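Local coordinates for acetohydroxyacid synthase small subunit Related (Bacteroides thetaiotaomicron, PDB 2F06), which is of unknown function but carries a pair of ACT domains and binds histidine, consistent with a role in sensing amino acids, at residues A6-S10 with P55-Y59; L48-V52 with E101-S105; S78-V82 with A107-A112. All blocks are in the same frame, centred on the assembly; numbering follows the deposited sequence. Where two conformers were deposited one is given.

Interaction 1 (A6-S10 with P55-Y59); sequences AKQLS and PDKAY
K7 reaches from the strand across the first turn of helix 55-64 and meets first the ring of P55 and then the carboxylate of D56. Its CB rests against the proline ring, 3.9 Å from CG of P55. Because CG of K7 lies anti to the carbonyl carbon (chi1 -67°), the chain leaves the sheet over P55 and crosses that ring at about a right angle. CD then comes alongside the carboxylate, 3.7 Å from OD1 of D56. A bend about the CG-CD bond carries CE and NZ to the same oxygen, and NZ closes a salt bridge of 2.9 Å to OD1 of D56, approaching on the syn lone pair, the side of the other oxygen. An alanine at K7 would lose everything beyond CB, and is likely to leave the D56 carboxylate without this mate and part of the P55 ring uncovered. A long, flexible chain with an apolar stem suits a place where a buried ring gives way to an exposed acid.

L9, two residues on and on the same face of the strand, meets the inner side of the helix. Its CD1 packs 3.7 Å from CB of A58, and CD2 sits 4.3 Å from CB of Y59. The small methyl of A58 lets the helix come close, the short axes being 9.3 Å apart. P55 suits a first turn because it has no N-H to offer, while its O accepts the bond from N of Y59. Beneath, K7, L9 and Y59 all pack on I71 of strand 69-80. The helix runs nearly along strand 6-10, at 22°, and forms the crossover between strands 46-52 and 69-80, which flank strand 5-13: the split beta-alpha-beta unit of the ACT fold.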
ATOM      1  N   ALA A   6       1.895  14.204  18.021  1.00 25.07           N
ATOM      2  CA  ALA A   6       1.320  15.051  17.018  1.00 22.74           C
ATOM      3  C   ALA A   6       0.166  14.384  16.271  1.00 22.29           C
ATOM      4  O   ALA A   6       0.061  13.179  16.173  1.00 19.47           O
ATOM      5  CB  ALA A   6       2.394  15.509  16.064  1.00 23.15           C
ATOM      6  N   LYS A   7      -0.706  15.219  15.731  1.00 22.01           N
ATOM      7  CA  LYS A   7      -1.809  14.771  14.917  1.00 22.35           C
ATOM      8  C   LYS A   7      -1.352  14.793  13.459  1.00 23.07           C
ATOM      9  O   LYS A   7      -0.889  15.824  12.932  1.00 22.84           O
ATOM     10  CB  LYS A   7      -3.030  15.671  15.145  1.00 22.52           C
ATOM     11  CG  LYS A   7      -3.627  15.566  16.574  1.00 19.94           C
ATOM     12  CD  LYS A   7      -4.811  16.536  16.719  1.00 25.19           C
ATOM     13  CE  LYS A   7      -6.028  15.835  17.349  1.00 31.08           C
ATOM     14  NZ  LYS A   7      -6.850  16.790  18.119  1.00 31.61           N
ATOM     15  N   GLN A   8      -1.428  13.624  12.830  1.00 21.27           N
ATOM     16  CA  GLN A   8      -1.242  13.527  11.413  1.00 20.91           C
ATOM     17  C   GLN A   8      -2.589  13.345  10.723  1.00 20.55           C
ATOM     18  O   GLN A   8      -3.415  12.532  11.132  1.00 21.83           O
ATOM     19  CB  GLN A   8      -0.344  12.357  11.115  1.00 18.17           C
ATOM     20  CG  GLN A   8      -0.155  12.077   9.646  1.00 21.14           C
ATOM     21  CD  GLN A   8       0.442  10.693   9.441  1.00 22.27           C
ATOM     22  OE1 GLN A   8      -0.277   9.686   9.427  1.00 24.39           O
ATOM     23  NE2 GLN A   8       1.744  10.639   9.303  1.00 14.90           N
ATOM     24  N   LEU A   9      -2.836  14.088   9.670  1.00 20.37           N
ATOM     25  CA  LEU A   9      -4.029  13.817   8.869  1.00 20.82           C
ATOM     26  C   LEU A   9      -3.745  12.707   7.856  1.00 20.12           C
ATOM     27  O   LEU A   9      -2.717  12.694   7.162  1.00 18.09           O
ATOM     28  CB  LEU A   9      -4.497  15.057   8.105  1.00 20.79           C
ATOM     29  CG  LEU A   9      -4.918  16.316   8.873  1.00 23.71           C
ATOM     30  CD1 LEU A   9      -5.642  17.256   7.963  1.00 25.10           C
ATOM     31  CD2 LEU A   9      -5.831  16.011   9.983  1.00 26.75           C
ATOM     32  N   SER A  10      -4.685  11.784   7.771  1.00 19.80           N
ATOM     33  CA  SER A  10      -4.728  10.838   6.685  1.00 20.62           C
ATOM     34  C   SER A  10      -5.956  11.095   5.857  1.00 21.57           C
ATOM     35  O   SER A  10      -7.061  10.890   6.347  1.00 21.96           O
ATOM     36  CB  SER A  10      -4.750   9.403   7.227  1.00 19.75           C
ATOM     37  OG  SER A  10      -3.428   9.117   7.671  1.00 22.44           O
ATOM     38  N   PRO A  55      -4.002  21.180  12.712  1.00 22.73           N
ATOM     39  CA  PRO A  55      -4.724  19.950  12.306  1.00 22.87           C
ATOM     40  C   PRO A  55      -6.251  19.932  12.550  1.00 22.70           C
ATOM     41  O   PRO A  55      -6.979  19.398  11.721  1.00 21.68           O
ATOM     42  CB  PRO A  55      -3.990  18.806  13.040  1.00 22.88           C
ATOM     43  CG  PRO A  55      -3.233  19.418  14.107  1.00 22.35           C
ATOM     44  CD  PRO A  55      -2.955  20.902  13.701  1.00 23.30           C
ATOM     45  N   ASP A  56      -6.726  20.569  13.614  1.00 22.62           N
ATOM     46  CA  ASP A  56      -8.160  20.587  13.936  1.00 23.23           C
ATOM     47  C   ASP A  56      -8.967  21.438  12.937  1.00 22.08           C
ATOM     48  O   ASP A  56     -10.043  21.021  12.490  1.00 20.91           O
ATOM     49  CB  ASP A  56      -8.415  21.044  15.377  1.00 23.72           C
ATOM     50  CG  ASP A  56      -7.786  20.102  16.422  1.00 28.25           C
ATOM     51  OD1 ASP A  56      -7.601  18.860  16.189  1.00 29.00           O
ATOM     52  OD2 ASP A  56      -7.478  20.632  17.512  1.00 32.83           O
ATOM     53  N   LYS A  57      -8.431  22.607  12.600  1.00 20.94           N
ATOM     54  CA  LYS A  57      -9.056  23.486  11.596  1.00 21.44           C
ATOM     55  C   LYS A  57      -9.037  22.779  10.229  1.00 20.47           C
ATOM     56  O   LYS A  57     -10.036  22.809   9.504  1.00 20.50           O
ATOM     57  CB  LYS A  57      -8.330  24.821  11.511  1.00 20.01           C
ATOM     58  CG  LYS A  57      -9.053  25.804  10.677  1.00 24.96           C
ATOM     59  CD  LYS A  57      -8.555  27.208  10.911  1.00 26.33           C
ATOM     60  CE  LYS A  57      -8.215  27.795   9.592  1.00 29.06           C
ATOM     61  NZ  LYS A  57      -8.416  29.237   9.637  1.00 30.85           N
ATOM     62  N   ALA A  58      -7.899  22.161   9.889  1.00 18.71           N
ATOM     63  CA  ALA A  58      -7.752  21.404   8.650  1.00 18.19           C
ATOM     64  C   ALA A  58      -8.713  20.248   8.544  1.00 18.50           C
ATOM     65  O   ALA A  58      -9.408  20.113   7.502  1.00 18.66           O
ATOM     66  CB  ALA A  58      -6.362  20.897   8.478  1.00 15.19           C
ATOM     67  N   TYR A  59      -8.774  19.440   9.594  1.00 17.65           N
ATOM     68  CA  TYR A  59      -9.763  18.364   9.653  1.00 19.98           C
ATOM     69  C   TYR A  59     -11.217  18.819   9.418  1.00 20.28           C
ATOM     70  O   TYR A  59     -11.969  18.199   8.666  1.00 19.53           O
ATOM     71  CB  TYR A  59      -9.657  17.627  10.986  1.00 21.35           C
ATOM     72  CG  TYR A  59     -10.659  16.516  11.235  1.00 21.21           C
ATOM     73  CD1 TYR A  59     -10.371  15.224  10.847  1.00 26.42           C
ATOM     74  CD2 TYR A  59     -11.843  16.757  11.925  1.00 24.13           C
ATOM     75  CE1 TYR A  59     -11.212  14.202  11.088  1.00 26.61           C
ATOM     76  CE2 TYR A  59     -12.726  15.734  12.159  1.00 27.24           C
ATOM     77  CZ  TYR A  59     -12.385  14.454  11.741  1.00 25.27           C
ATOM     78  OH  TYR A  59     -13.197  13.390  11.979  1.00 25.24           O
TER

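Interaction 2 (L48-V52 with E101-S105); sequences LRGIV and EYMYS. With HIS (histidine), chain C.
The guanidinium of R49 lies flat on the ring of Y102, its plane 5° from that of the phenol. CZ of R49 stands 3.6 Å from the ring centroid, almost on the ring normal, a cation-pi stack. NH1 reaches furthest toward the root of the tyrosine, 3.5 Å above CG of Y102, while NE and CD of R49 lie over the same face, near the end that carries the hydroxyl. An extended chain from CG to NE brings the arginine across the gap, and Y102 turns to meet it with CG set between its backbone N and carbonyl carbon (chi1 54°). E101 and Y102 both face R117, a classic beta bulge that puts a corner in strand 100-108.

OH of Y104 rests 3.5 Å from CG1 of I51, an oblique contact. S105, next along, belongs to the histidine pocket, its OG near NE2 of the ligand though less surely placed. The two strands do not pair: their short axes pass 10.2 Å apart, and long side chains alone bridge the distance between these parts of the ACT domain pair. Both phenols probably hydrogen-bond to Q8, and Y102 bonds D44 of the second subunit.

Flat stacking leaves the N-H groups of the guanidinium pointing outward in its plane, and R49 makes its salt bridge with E41 of the third subunit. A buried cation is probably stabilised both by the electrons of an aromatic face and by a carboxylate from across the subunit interface.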
ATOM      1  N   LEU A  48      -3.124  10.638   1.335  1.00 28.06           N
ATOM      2  CA  LEU A  48      -2.261  11.702   1.754  1.00 27.26           C
ATOM      3  C   LEU A  48      -2.095  11.683   3.265  1.00 25.79           C
ATOM      4  O   LEU A  48      -3.030  11.980   4.006  1.00 26.41           O
ATOM      5  CB  LEU A  48      -2.758  13.062   1.288  1.00 26.63           C
ATOM      6  CG  LEU A  48      -1.904  14.315   1.593  1.00 27.79           C
ATOM      7  CD1 LEU A  48      -0.519  14.197   0.909  1.00 27.83           C
ATOM      8  CD2 LEU A  48      -2.629  15.579   1.053  1.00 26.84           C
ATOM      9  N   ARG A  49      -0.884  11.398   3.686  1.00 22.50           N
ATOM     10  CA  ARG A  49      -0.487  11.591   5.057  1.00 22.38           C
ATOM     11  C   ARG A  49       0.168  12.953   5.205  1.00 23.32           C
ATOM     12  O   ARG A  49       1.047  13.311   4.415  1.00 23.54           O
ATOM     13  CB  ARG A  49       0.512  10.539   5.384  1.00 22.00           C
ATOM     14  CG  ARG A  49      -0.110   9.268   5.625  1.00 20.10           C
ATOM     15  CD  ARG A  49       1.030   8.181   5.909  1.00 24.48           C
ATOM     16  NE  ARG A  49       0.310   6.921   6.140  1.00 22.09           N
ATOM     17  CZ  ARG A  49       0.812   5.726   5.894  1.00 22.13           C
ATOM     18  NH1 ARG A  49       2.098   5.583   5.446  1.00 22.55           N
ATOM     19  NH2 ARG A  49       0.024   4.698   6.135  1.00 17.97           N
ATOM     20  N   GLY A  50      -0.235  13.700   6.217  1.00 22.18           N
ATOM     21  CA  GLY A  50      -0.014  15.115   6.193  1.00 24.32           C
ATOM     22  C   GLY A  50       0.226  15.649   7.591  1.00 23.83           C
ATOM     23  O   GLY A  50      -0.553  15.393   8.498  1.00 24.37           O
ATOM     24  N   ILE A  51       1.316  16.390   7.732  1.00 22.49           N
ATOM     25  CA  ILE A  51       1.533  17.282   8.889  1.00 22.11           C
ATOM     26  C   ILE A  51       1.193  18.725   8.491  1.00 21.46           C
ATOM     27  O   ILE A  51       1.809  19.268   7.578  1.00 21.73           O
ATOM     28  CB  ILE A  51       2.976  17.158   9.479  1.00 20.54           C
ATOM     29  CG1 ILE A  51       3.256  15.701   9.845  1.00 21.75           C
ATOM     30  CG2 ILE A  51       3.125  18.108  10.687  1.00 21.91           C
ATOM     31  CD1 ILE A  51       2.657  15.210  11.151  1.00 22.73           C
ATOM     32  N   VAL A  52       0.184  19.326   9.138  1.00 21.24           N
ATOM     33  CA  VAL A  52      -0.226  20.688   8.803  1.00 22.26           C
ATOM     34  C   VAL A  52      -0.059  21.665  10.013  1.00 23.17           C
ATOM     35  O   VAL A  52       0.188  21.204  11.142  1.00 21.53           O
ATOM     36  CB  VAL A  52      -1.687  20.727   8.276  1.00 22.93           C
ATOM     37  CG1 VAL A  52      -1.821  19.793   7.013  1.00 23.57           C
ATOM     38  CG2 VAL A  52      -2.704  20.333   9.387  1.00 21.78           C
ATOM     39  N   GLU A 101       6.223   1.520  12.207  1.00 26.28           N
ATOM     40  CA  GLU A 101       5.221   1.074  11.223  0.50 25.96           C
ATOM     41  C   GLU A 101       5.433   1.812   9.901  1.00 25.57           C
ATOM     42  O   GLU A 101       5.490   1.162   8.854  1.00 25.09           O
ATOM     43  CB  GLU A 101       3.768   1.132  11.710  0.50 25.97           C
ATOM     44  CG  GLU A 101       3.319  -0.125  12.508  0.50 28.84           C
ATOM     45  CD  GLU A 101       3.648  -1.483  11.827  0.50 32.90           C
ATOM     46  OE1 GLU A 101       3.323  -1.689  10.620  0.50 33.10           O
ATOM     47  OE2 GLU A 101       4.226  -2.361  12.518  0.50 34.77           O
ATOM     48  N   TYR A 102       5.615   3.125   9.963  1.00 23.21           N
ATOM     49  CA  TYR A 102       6.153   3.951   8.856  1.00 24.05           C
ATOM     50  C   TYR A 102       6.790   5.212   9.418  1.00 23.77           C
ATOM     51  O   TYR A 102       6.632   5.570  10.623  1.00 21.88           O
ATOM     52  CB  TYR A 102       5.089   4.347   7.802  1.00 23.46           C
ATOM     53  CG  TYR A 102       3.870   5.022   8.413  1.00 22.24           C
ATOM     54  CD1 TYR A 102       2.756   4.260   8.879  1.00 23.62           C
ATOM     55  CD2 TYR A 102       3.823   6.419   8.542  1.00 23.92           C
ATOM     56  CE1 TYR A 102       1.589   4.932   9.441  1.00 23.08           C
ATOM     57  CE2 TYR A 102       2.740   7.045   9.062  1.00 22.99           C
ATOM     58  CZ  TYR A 102       1.631   6.320   9.528  1.00 24.55           C
ATOM     59  OH  TYR A 102       0.609   7.075  10.080  1.00 27.00           O
HETATM   60  N   MSE A 103       7.508   5.886   8.524  1.00 24.86           N
HETATM   61  CA  MSE A 103       8.157   7.174   8.822  1.00 28.81           C
HETATM   62  C   MSE A 103       8.345   7.877   7.516  1.00 26.30           C
HETATM   63  O   MSE A 103       8.289   7.222   6.486  1.00 26.10           O
HETATM   64  CB  MSE A 103       9.530   6.954   9.513  1.00 27.31           C
HETATM   65  CG  MSE A 103      10.719   6.716   8.568  1.00 32.60           C
HETATM   66 SE   MSE A 103      12.256   6.312   9.720  1.00 43.52          SE
HETATM   67  CE  MSE A 103      13.417   5.230   8.496  1.00 35.57           C
ATOM     68  N   TYR A 104       8.538   9.193   7.558  1.00 25.10           N
ATOM     69  CA  TYR A 104       8.936   9.954   6.414  1.00 25.06           C
ATOM     70  C   TYR A 104       9.818  11.066   6.936  1.00 26.41           C
ATOM     71  O   TYR A 104       9.666  11.501   8.117  1.00 26.62           O
ATOM     72  CB  TYR A 104       7.700  10.485   5.587  1.00 25.16           C
ATOM     73  CG  TYR A 104       6.507  11.044   6.358  1.00 25.62           C
ATOM     74  CD1 TYR A 104       5.578  10.176   6.986  1.00 28.48           C
ATOM     75  CD2 TYR A 104       6.242  12.422   6.404  1.00 26.71           C
ATOM     76  CE1 TYR A 104       4.436  10.697   7.647  1.00 26.83           C
ATOM     77  CE2 TYR A 104       5.118  12.952   7.132  1.00 24.72           C
ATOM     78  CZ  TYR A 104       4.216  12.074   7.718  1.00 26.18           C
ATOM     79  OH  TYR A 104       3.098  12.532   8.385  1.00 26.68           O
ATOM     80  N   SER A 105      10.763  11.531   6.105  1.00 26.22           N
ATOM     81  CA  SER A 105      11.718  12.495   6.560  1.00 27.72           C
ATOM     82  C   SER A 105      12.542  13.142   5.472  1.00 27.51           C
ATOM     83  O   SER A 105      12.678  12.572   4.389  1.00 28.09           O
ATOM     84  CB  SER A 105      12.665  11.813   7.540  1.00 28.88           C
ATOM     85  OG  SER A 105      13.208  10.669   6.935  1.00 36.42           O
TER
HETATM   86  N   HIS C 152      21.120  12.471   6.726  1.00 24.28           N
HETATM   87  CA  HIS C 152      20.933  11.648   7.974  1.00 24.26           C
HETATM   88  C   HIS C 152      21.212  10.175   7.899  1.00 24.22           C
HETATM   89  O   HIS C 152      21.824   9.634   6.982  1.00 23.83           O
HETATM   90  CB  HIS C 152      19.553  11.851   8.625  1.00 24.07           C
HETATM   91  CG  HIS C 152      18.354  11.565   7.736  1.00 27.84           C
HETATM   92  ND1 HIS C 152      17.949  12.414   6.715  1.00 31.56           N
HETATM   93  CD2 HIS C 152      17.392  10.610   7.825  1.00 25.31           C
HETATM   94  CE1 HIS C 152      16.828  11.951   6.175  1.00 32.89           C
HETATM   95  NE2 HIS C 152      16.467  10.860   6.839  1.00 29.05           N
HETATM   96  OXT HIS C 152      20.777   9.452   8.807  1.00 25.09           O

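Interaction 3 (S78-V82 with A107-A112); sequences SCPNV and ANNNVA. With HIS (histidine), chain C.
OD1 of N81 receives two donors: the amino N of the bound histidine, at 2.7 Å, and ND2 of N33 from the third subunit. The asparagine sits where strand 69-80 ends beside a beta hairpin, whose type II' turn from N108 to V111 joins strands 100-108 and 111-118 of the ACT sheet. With CG of N81 anti to the backbone N (chi1 -175°), the amide swings toward the hairpin, and its two ends serve different partners. ND2 gives a hydrogen bond of 3.0 Å to O of N109, nearly along the C=O axis, with that oxygen tilted 18° out of the amide plane. The same nitrogen also bonds the C-terminal carboxylate of L144 of the third subunit. Between these polar ends, CB of A107 packs 3.4 Å from OD1 of N81 and equally near its ND2. An amide suits this place because it can accept from the ligand while donating to the turn.

The backbone of N81 holds the turn a second time, N bonding O of N110 from well above the carbonyl plane. Further back, C79 and A112 form a hydrogen-bonded antiparallel pair, with N of A112 2.9 Å from O of C79 and a return bond from N of C79. P80 and V111 follow as a non-hydrogen-bonded pair, where a residue without an N-H is no handicap. N109 takes the second position of the turn with positive phi, a conformation that asparagine tolerates better than most residues. A small side chain at A112 lets the ligand's imidazole settle close against the strand: CB of A112 lies 3.4 Å from ND1 of the histidine.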
ATOM      1  N   SER A  78      14.327  15.140  15.521  1.00 24.44           N
ATOM      2  CA  SER A  78      15.342  15.795  14.757  1.00 26.00           C
ATOM      3  C   SER A  78      16.650  15.081  15.060  1.00 25.39           C
ATOM      4  O   SER A  78      16.908  14.693  16.217  1.00 25.66           O
ATOM      5  CB  SER A  78      15.436  17.261  15.222  1.00 26.61           C
ATOM      6  OG  SER A  78      16.462  17.935  14.531  1.00 31.50           O
ATOM      7  N   CYS A  79      17.463  14.855  14.043  1.00 23.97           N
ATOM      8  CA  CYS A  79      18.810  14.342  14.309  1.00 24.38           C
ATOM      9  C   CYS A  79      19.817  15.019  13.401  1.00 22.57           C
ATOM     10  O   CYS A  79      19.441  15.774  12.540  1.00 22.41           O
ATOM     11  CB  CYS A  79      18.865  12.823  14.128  1.00 25.28           C
ATOM     12  SG  CYS A  79      18.351  12.292  12.505  1.00 27.14           S
ATOM     13  N   PRO A  80      21.104  14.818  13.645  1.00 22.47           N
ATOM     14  CA  PRO A  80      22.054  15.388  12.664  1.00 21.57           C
ATOM     15  C   PRO A  80      21.900  14.889  11.210  1.00 22.85           C
ATOM     16  O   PRO A  80      21.491  13.738  10.956  1.00 22.32           O
ATOM     17  CB  PRO A  80      23.430  15.075  13.296  1.00 21.30           C
ATOM     18  CG  PRO A  80      23.127  15.093  14.781  1.00 19.33           C
ATOM     19  CD  PRO A  80      21.808  14.337  14.859  1.00 20.31           C
ATOM     20  N   ASN A  81      22.185  15.799  10.272  1.00 21.76           N
ATOM     21  CA  ASN A  81      22.134  15.459   8.864  1.00 21.23           C
ATOM     22  C   ASN A  81      23.483  14.927   8.448  1.00 21.15           C
ATOM     23  O   ASN A  81      24.168  15.527   7.615  1.00 21.28           O
ATOM     24  CB  ASN A  81      21.705  16.647   7.968  1.00 20.25           C
ATOM     25  CG  ASN A  81      21.526  16.234   6.499  1.00 20.98           C
ATOM     26  OD1 ASN A  81      21.234  15.082   6.222  1.00 19.18           O
ATOM     27  ND2 ASN A  81      21.729  17.171   5.563  1.00 19.43           N
ATOM     28  N   VAL A  82      23.833  13.784   9.018  1.00 20.89           N
ATOM     29  CA  VAL A  82      25.086  13.090   8.692  1.00 20.70           C
ATOM     30  C   VAL A  82      24.783  11.592   8.563  1.00 20.19           C
ATOM     31  O   VAL A  82      23.762  11.152   9.078  1.00 19.43           O
ATOM     32  CB  VAL A  82      26.299  13.436   9.661  1.00 21.26           C
ATOM     33  CG1 VAL A  82      26.499  14.954   9.811  1.00 20.71           C
ATOM     34  CG2 VAL A  82      26.222  12.734  11.054  1.00 20.89           C
ATOM     35  N   ALA A 107      16.127  15.874   4.988  1.00 23.63           N
ATOM     36  CA  ALA A 107      17.185  16.713   5.518  1.00 26.17           C
ATOM     37  C   ALA A 107      16.809  18.196   5.408  1.00 27.02           C
ATOM     38  O   ALA A 107      16.380  18.658   4.365  1.00 27.60           O
ATOM     39  CB  ALA A 107      18.505  16.444   4.776  1.00 25.70           C
ATOM     40  N   ASN A 108      17.007  18.923   6.505  1.00 28.79           N
ATOM     41  CA  ASN A 108      16.802  20.373   6.594  1.00 29.99           C
ATOM     42  C   ASN A 108      18.134  21.009   7.063  1.00 29.34           C
ATOM     43  O   ASN A 108      18.457  21.102   8.263  1.00 29.86           O
ATOM     44  CB  ASN A 108      15.563  20.663   7.482  1.00 30.82           C
ATOM     45  CG  ASN A 108      15.547  22.059   8.075  1.00 34.87           C
ATOM     46  OD1 ASN A 108      15.980  22.264   9.220  1.00 41.74           O
ATOM     47  ND2 ASN A 108      15.029  23.023   7.330  1.00 38.78           N
ATOM     48  N   ASN A 109      18.907  21.429   6.057  1.00 29.23           N
ATOM     49  CA  ASN A 109      20.263  21.909   6.220  0.50 28.07           C
ATOM     50  C   ASN A 109      21.130  20.991   7.096  1.00 27.84           C
ATOM     51  O   ASN A 109      21.511  19.913   6.663  1.00 28.42           O
ATOM     52  CB  ASN A 109      20.264  23.363   6.705  0.50 27.96           C
ATOM     53  CG  ASN A 109      19.982  24.333   5.596  0.50 27.60           C
ATOM     54  OD1 ASN A 109      20.898  24.991   5.097  0.50 28.47           O
ATOM     55  ND2 ASN A 109      18.725  24.414   5.169  0.50 26.98           N
ATOM     56  N   ASN A 110      21.429  21.421   8.319  1.00 25.79           N
ATOM     57  CA  ASN A 110      22.288  20.699   9.216  1.00 24.23           C
ATOM     58  C   ASN A 110      21.608  19.596  10.058  1.00 23.30           C
ATOM     59  O   ASN A 110      22.282  18.816  10.755  1.00 23.04           O
ATOM     60  CB  ASN A 110      22.978  21.718  10.128  1.00 24.74           C
ATOM     61  CG  ASN A 110      23.906  22.680   9.369  1.00 26.48           C
ATOM     62  OD1 ASN A 110      24.200  23.769   9.864  1.00 32.32           O
ATOM     63  ND2 ASN A 110      24.375  22.290   8.183  1.00 24.69           N
ATOM     64  N   VAL A 111      20.277  19.572  10.080  1.00 22.84           N
ATOM     65  CA  VAL A 111      19.559  18.497  10.790  1.00 23.38           C
ATOM     66  C   VAL A 111      18.615  17.788   9.829  1.00 23.62           C
ATOM     67  O   VAL A 111      18.539  18.108   8.655  1.00 24.64           O
ATOM     68  CB  VAL A 111      18.753  19.014  12.028  1.00 22.13           C
ATOM     69  CG1 VAL A 111      19.660  19.656  13.091  1.00 25.19           C
ATOM     70  CG2 VAL A 111      17.672  19.959  11.580  1.00 23.94           C
ATOM     71  N   ALA A 112      17.864  16.836  10.332  1.00 24.92           N
ATOM     72  CA  ALA A 112      16.888  16.145   9.531  1.00 24.91           C
ATOM     73  C   ALA A 112      15.688  15.993  10.423  1.00 25.70           C
ATOM     74  O   ALA A 112      15.832  15.780  11.604  1.00 26.26           O
ATOM     75  CB  ALA A 112      17.425  14.799   9.120  1.00 24.99           C
TER
HETATM   76  N   HIS C 152      21.120  12.471   6.726  1.00 24.28           N
HETATM   77  CA  HIS C 152      20.933  11.648   7.974  1.00 24.26           C
HETATM   78  C   HIS C 152      21.212  10.175   7.899  1.00 24.22           C
HETATM   79  O   HIS C 152      21.824   9.634   6.982  1.00 23.83           O
HETATM   80  CB  HIS C 152      19.553  11.851   8.625  1.00 24.07           C
HETATM   81  CG  HIS C 152      18.354  11.565   7.736  1.00 27.84           C
HETATM   82  ND1 HIS C 152      17.949  12.414   6.715  1.00 31.56           N
HETATM   83  CD2 HIS C 152      17.392  10.610   7.825  1.00 25.31           C
HETATM   84  CE1 HIS C 152      16.828  11.951   6.175  1.00 32.89           C
HETATM   85  NE2 HIS C 152      16.467  10.860   6.839  1.00 29.05           N
HETATM   86  OXT HIS C 152      20.777   9.452   8.807  1.00 25.09           O

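Starting from the N terminus, strand 5-13 meets helix 55-64 in interaction 1, closing a loop that contains strand 46-52. That strand opens interaction 2 before interaction 1 has closed, so the two cross. Interaction 3 likewise starts at 78-82, inside the long loop of interaction 2, and finishes beyond it at 107-112; these also cross, whereas interactions 1 and 3 follow in series. Q8 joins the first two interactions directly. Interactions 2 and 3 share strand 100-108 and the bound histidine. Interactions 1 and 3 both reach the one sheet but do not touch, lying on opposite sides of the chain's centre, about 25 Å apart between their centres.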